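M32 carboxypeptidase (Chitinophagaceae bacterium, PDB 7A03) probably acts as a metal-dependent carboxypeptidase of the M32 family, removing amino acids from the C-terminal ends of peptides. Local coordinates at residues A[127-139]-A[375-387]. Sequence-based numbering, arbitrary orientation.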
loop_
_atom_site.group_PDB
_atom_site.type_symbol
_atom_site.label_atom_id
_atom_site.label_comp_id
_atom_site.label_asym_id
_atom_site.label_seq_id
_atom_site.Cartn_x
_atom_site.Cartn_y
_atom_site.Cartn_z
ATOM N N ASN A 127 -3.190 -13.129 -24.322
ATOM C CA ASN A 127 -2.292 -11.988 -24.509
ATOM C C ASN A 127 -2.893 -10.938 -25.445
ATOM O O ASN A 127 -2.233 -10.425 -26.355
ATOM C CB ASN A 127 -0.893 -12.418 -24.957
ATOM C CG ASN A 127 0.192 -11.539 -24.374
ATOM O OD1 ASN A 127 -0.039 -10.364 -24.085
ATOM N ND2 ASN A 127 1.381 -12.104 -24.191
ATOM N N ASP A 128 -4.164 -10.614 -25.211
ATOM C CA ASP A 128 -4.882 -9.675 -26.068
ATOM C C ASP A 128 -5.838 -8.863 -25.212
ATOM O O ASP A 128 -6.781 -9.417 -24.635
ATOM C CB ASP A 128 -5.652 -10.408 -27.174
ATOM C CG ASP A 128 -6.358 -9.458 -28.133
ATOM O OD1 ASP A 128 -6.994 -9.946 -29.088
ATOM O OD2 ASP A 128 -6.279 -8.225 -27.949
ATOM N N TYR A 129 -5.616 -7.549 -25.171
ATOM C CA TYR A 129 -6.455 -6.682 -24.355
ATOM C C TYR A 129 -7.896 -6.660 -24.846
ATOM O O TYR A 129 -8.822 -6.491 -24.042
ATOM C CB TYR A 129 -5.878 -5.264 -24.344
ATOM C CG TYR A 129 -6.888 -4.221 -23.938
ATOM C CD1 TYR A 129 -7.224 -4.042 -22.604
ATOM C CD2 TYR A 129 -7.519 -3.428 -24.887
ATOM C CE1 TYR A 129 -8.160 -3.097 -22.224
ATOM C CE2 TYR A 129 -8.454 -2.477 -24.518
ATOM C CZ TYR A 129 -8.766 -2.318 -23.181
ATOM O OH TYR A 129 -9.696 -1.378 -22.812
ATOM N N GLN A 130 -8.110 -6.812 -26.158
ATOM C CA GLN A 130 -9.464 -6.739 -26.696
ATOM C C GLN A 130 -10.369 -7.826 -26.135
ATOM O O GLN A 130 -11.594 -7.670 -26.159
ATOM C CB GLN A 130 -9.442 -6.756 -28.228
ATOM C CG GLN A 130 -8.656 -5.606 -28.842
ATOM C CD GLN A 130 -9.215 -4.237 -28.470
ATOM O OE1 GLN A 130 -10.365 -4.111 -28.046
ATOM N NE2 GLN A 130 -8.391 -3.204 -28.620
ATOM N N VAL A 131 -9.793 -8.912 -25.618
ATOM C CA VAL A 131 -10.587 -9.903 -24.898
ATOM C C VAL A 131 -11.163 -9.299 -23.624
ATOM O O VAL A 131 -12.316 -9.559 -23.257
ATOM C CB VAL A 131 -9.730 -11.150 -24.607
ATOM C CG1 VAL A 131 -10.433 -12.062 -23.623
ATOM C CG2 VAL A 131 -9.415 -11.890 -25.897
ATOM N N PHE A 132 -10.369 -8.479 -22.933
ATOM C CA PHE A 132 -10.787 -7.835 -21.696
ATOM C C PHE A 132 -11.651 -6.609 -21.945
ATOM O O PHE A 132 -12.396 -6.200 -21.048
ATOM C CB PHE A 132 -9.524 -7.434 -20.916
ATOM C CG PHE A 132 -9.780 -6.876 -19.535
ATOM C CD1 PHE A 132 -10.530 -7.577 -18.608
ATOM C CD2 PHE A 132 -9.224 -5.658 -19.156
ATOM C CE1 PHE A 132 -10.744 -7.066 -17.329
ATOM C CE2 PHE A 132 -9.438 -5.143 -17.885
ATOM C CZ PHE A 132 -10.198 -5.849 -16.970
ATOM N N GLU A 133 -11.577 -6.029 -23.142
ATOM C CA GLU A 133 -12.155 -4.705 -23.361
ATOM C C GLU A 133 -13.648 -4.589 -23.051
ATOM O O GLU A 133 -14.039 -3.575 -22.447
ATOM C CB GLU A 133 -11.796 -4.184 -24.760
ATOM C CG GLU A 133 -12.147 -2.736 -24.980
ATOM C CD GLU A 133 -13.627 -2.531 -25.268
ATOM O OE1 GLU A 133 -14.286 -3.475 -25.748
ATOM O OE2 GLU A 133 -14.147 -1.439 -24.977
ATOM N N PRO A 134 -14.525 -5.515 -23.460
ATOM C CA PRO A 134 -15.955 -5.335 -23.130
ATOM C C PRO A 134 -16.244 -5.309 -21.635
ATOM O O PRO A 134 -17.015 -4.453 -21.164
ATOM C CB PRO A 134 -16.627 -6.515 -23.849
ATOM C CG PRO A 134 -15.705 -6.842 -24.973
ATOM C CD PRO A 134 -14.324 -6.621 -24.413
ATOM N N ALA A 135 -15.647 -6.234 -20.876
ATOM C CA ALA A 135 -15.826 -6.233 -19.425
ATOM C C ALA A 135 -15.326 -4.931 -18.810
ATOM O O ALA A 135 -15.973 -4.365 -17.918
ATOM C CB ALA A 135 -15.129 -7.438 -18.794
ATOM N N LEU A 136 -14.188 -4.421 -19.295
ATOM C CA LEU A 136 -13.665 -3.167 -18.760
ATOM C C LEU A 136 -14.568 -1.991 -19.116
ATOM O O LEU A 136 -14.740 -1.068 -18.314
ATOM C CB LEU A 136 -12.233 -2.926 -19.243
ATOM C CG LEU A 136 -11.559 -1.710 -18.597
ATOM C CD1 LEU A 136 -11.391 -1.929 -17.095
ATOM C CD2 LEU A 136 -10.217 -1.379 -19.256
ATOM N N ALA A 137 -15.156 -2.005 -20.313
ATOM C CA ALA A 137 -16.091 -0.950 -20.690
ATOM C C ALA A 137 -17.311 -0.944 -19.774
ATOM O O ALA A 137 -17.757 0.122 -19.322
ATOM C CB ALA A 137 -16.525 -1.147 -22.142
ATOM N N ARG A 138 -17.856 -2.131 -19.490
ATOM C CA ARG A 138 -18.967 -2.252 -18.544
ATOM C C ARG A 138 -18.576 -1.732 -17.158
ATOM O O ARG A 138 -19.316 -0.950 -16.537
ATOM C CB ARG A 138 -19.417 -3.715 -18.488
ATOM C CG ARG A 138 -20.488 -4.039 -17.456
ATOM C CD ARG A 138 -21.723 -3.179 -17.615
ATOM N NE ARG A 138 -22.833 -3.714 -16.827
ATOM C CZ ARG A 138 -24.001 -3.102 -16.661
ATOM N NH1 ARG A 138 -24.223 -1.923 -17.224
ATOM N NH2 ARG A 138 -24.946 -3.670 -15.924
ATOM N N MET A 139 -17.404 -2.153 -16.669
ATOM C CA MET A 139 -16.907 -1.694 -15.373
ATOM C C MET A 139 -16.822 -0.173 -15.319
ATOM O O MET A 139 -17.266 0.452 -14.349
ATOM C CB MET A 139 -15.532 -2.304 -15.100
ATOM C CG MET A 139 -14.917 -1.880 -13.762
ATOM S SD MET A 139 -15.904 -2.426 -12.347
ATOM C CE MET A 139 -15.539 -4.171 -12.358
ATOM N N GLY A 375 -14.738 10.596 -18.943
ATOM C CA GLY A 375 -15.224 10.381 -20.285
ATOM C C GLY A 375 -14.295 10.838 -21.387
ATOM O O GLY A 375 -14.624 10.654 -22.566
ATOM N N SER A 376 -13.145 11.422 -21.049
ATOM C CA SER A 376 -12.253 11.952 -22.072
ATOM C C SER A 376 -11.379 10.877 -22.701
ATOM O O SER A 376 -10.857 11.084 -23.799
ATOM C CB SER A 376 -11.387 13.075 -21.500
ATOM O OG SER A 376 -10.432 12.563 -20.587
ATOM N N ILE A 377 -11.211 9.740 -22.037
ATOM C CA ILE A 377 -10.484 8.598 -22.570
ATOM C C ILE A 377 -11.455 7.429 -22.638
ATOM O O ILE A 377 -12.193 7.171 -21.679
ATOM C CB ILE A 377 -9.260 8.248 -21.697
ATOM C CG1 ILE A 377 -8.247 9.392 -21.682
ATOM C CG2 ILE A 377 -8.590 6.953 -22.170
ATOM C CD1 ILE A 377 -7.055 9.129 -20.755
ATOM N N SER A 378 -11.466 6.735 -23.767
ATOM C CA SER A 378 -12.327 5.579 -23.953
ATOM C C SER A 378 -11.548 4.293 -23.697
ATOM O O SER A 378 -10.318 4.256 -23.767
ATOM C CB SER A 378 -12.914 5.563 -25.370
ATOM O OG SER A 378 -13.099 4.231 -25.819
ATOM N N THR A 379 -12.288 3.231 -23.393
ATOM C CA THR A 379 -11.698 1.908 -23.259
ATOM C C THR A 379 -11.382 1.267 -24.603
ATOM O O THR A 379 -10.652 0.271 -24.643
ATOM C CB THR A 379 -12.637 1.004 -22.458
ATOM O OG1 THR A 379 -12.108 -0.322 -22.415
ATOM C CG2 THR A 379 -13.988 0.968 -23.108
ATOM N N LYS A 380 -11.923 1.800 -25.698
ATOM C CA LYS A 380 -11.591 1.292 -27.022
ATOM C C LYS A 380 -10.124 1.599 -27.308
ATOM O O LYS A 380 -9.702 2.757 -27.218
ATOM C CB LYS A 380 -12.492 1.953 -28.069
ATOM C CG LYS A 380 -13.984 1.592 -27.981
ATOM C CD LYS A 380 -14.204 0.185 -27.444
ATOM C CE LYS A 380 -15.664 -0.262 -27.550
ATOM N NZ LYS A 380 -16.316 -0.301 -26.201
ATOM N N ASP A 381 -9.347 0.563 -27.624
ATOM C CA ASP A 381 -7.921 0.720 -27.924
ATOM C C ASP A 381 -7.156 1.309 -26.738
ATOM O O ASP A 381 -6.254 2.136 -26.899
ATOM C CB ASP A 381 -7.691 1.536 -29.199
ATOM C CG ASP A 381 -7.623 0.669 -30.440
ATOM O OD1 ASP A 381 -6.537 0.123 -30.725
ATOM O OD2 ASP A 381 -8.653 0.537 -31.133
ATOM N N LEU A 382 -7.528 0.892 -25.530
ATOM C CA LEU A 382 -6.809 1.375 -24.358
ATOM C C LEU A 382 -5.371 0.876 -24.339
ATOM O O LEU A 382 -4.498 1.526 -23.751
ATOM C CB LEU A 382 -7.552 0.969 -23.088
ATOM C CG LEU A 382 -7.087 1.638 -21.794
ATOM C CD1 LEU A 382 -7.308 3.138 -21.867
ATOM C CD2 LEU A 382 -7.803 1.048 -20.606
ATOM N N ASN A 383 -5.101 -0.271 -24.970
ATOM C CA ASN A 383 -3.731 -0.769 -25.024
ATOM C C ASN A 383 -2.819 0.209 -25.758
ATOM O O ASN A 383 -1.684 0.445 -25.330
ATOM C CB ASN A 383 -3.690 -2.157 -25.663
ATOM C CG ASN A 383 -4.291 -2.172 -27.051
ATOM O OD1 ASN A 383 -5.264 -1.472 -27.325
ATOM N ND2 ASN A 383 -3.708 -2.967 -27.940
ATOM N N LYS A 384 -3.303 0.809 -26.848
ATOM C CA LYS A 384 -2.498 1.800 -27.556
ATOM C C LYS A 384 -2.247 3.029 -26.691
ATOM O O LYS A 384 -1.126 3.554 -26.654
ATOM C CB LYS A 384 -3.168 2.192 -28.876
ATOM C CG LYS A 384 -2.328 3.149 -29.712
ATOM C CD LYS A 384 -3.167 4.077 -30.567
ATOM C CE LYS A 384 -2.726 5.528 -30.415
ATOM N NZ LYS A 384 -1.534 5.851 -31.249
ATOM N N THR A 385 -3.281 3.501 -25.990
ATOM C CA THR A 385 -3.127 4.635 -25.083
ATOM C C THR A 385 -2.067 4.342 -24.029
ATOM O O THR A 385 -1.160 5.156 -23.783
ATOM C CB THR A 385 -4.479 4.901 -24.415
ATOM O OG1 THR A 385 -5.454 5.197 -25.429
ATOM C CG2 THR A 385 -4.388 6.055 -23.444
ATOM N N TRP A 386 -2.187 3.178 -23.391
ATOM C CA TRP A 386 -1.231 2.731 -22.388
ATOM C C TRP A 386 0.182 2.722 -22.957
ATOM O O TRP A 386 1.109 3.290 -22.366
ATOM C CB TRP A 386 -1.644 1.330 -21.934
ATOM C CG TRP A 386 -0.777 0.707 -20.897
ATOM C CD1 TRP A 386 0.439 0.110 -21.081
ATOM C CD2 TRP A 386 -1.070 0.589 -19.501
ATOM N NE1 TRP A 386 0.926 -0.355 -19.890
ATOM C CE2 TRP A 386 0.016 -0.080 -18.901
ATOM C CE3 TRP A 386 -2.147 0.991 -18.699
ATOM C CZ2 TRP A 386 0.064 -0.351 -17.535
ATOM C CZ3 TRP A 386 -2.105 0.718 -17.342
ATOM C CH2 TRP A 386 -1.003 0.051 -16.773
ATOM N N ASN A 387 0.360 2.079 -24.114
ATOM C CA ASN A 387 1.692 1.957 -24.694
ATOM C C ASN A 387 2.278 3.320 -25.030
ATOM O O ASN A 387 3.479 3.546 -24.834
ATOM C CB ASN A 387 1.645 1.064 -25.934
ATOM C CG ASN A 387 1.162 -0.348 -25.625
ATOM O OD1 ASN A 387 0.990 -0.732 -24.463
ATOM N ND2 ASN A 387 0.940 -1.129 -26.674
#
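The type II turn Thr-379 to Leu-382, which leads into helix 382-394, packs against the first turns of helix 129-150, where Tyr-129 and Glu-133 point to it. A chi1 of 160° swings the Tyr-129 ring away from the backbone N and turns its edge to Thr-379. Its OH donates to Thr-379 O at 2.6 Å, in the carbonyl plane and on a lone pair, and sits 3.2 Å from Leu-382 CB; Asn-383 N lies over one ring face, near the rim. Beside it, Lys-380 bends back so that NZ meets the syn side of Glu-133 OE2 at 2.7 Å, a salt bridge. Thr-379 OG1 adds a weak bond to the same oxygen, while its CG2 presses tightly on Ala-137 CB, 3.4 Å away. Leu-136 CD2 meets Leu-382 CD2 at 3.7 Å, and Ile-368 of helix 358-374 also touches Leu-382. A phenylalanine in place of Tyr-129 would probably cost Thr-379 O its hydroxyl donor, leaving that carbonyl with the weak bond from Leu-382 N. The turn is thus held through both a backbone carbonyl and a charged side chain, with the leucine packing directly beside the tyrosine hydroxyl.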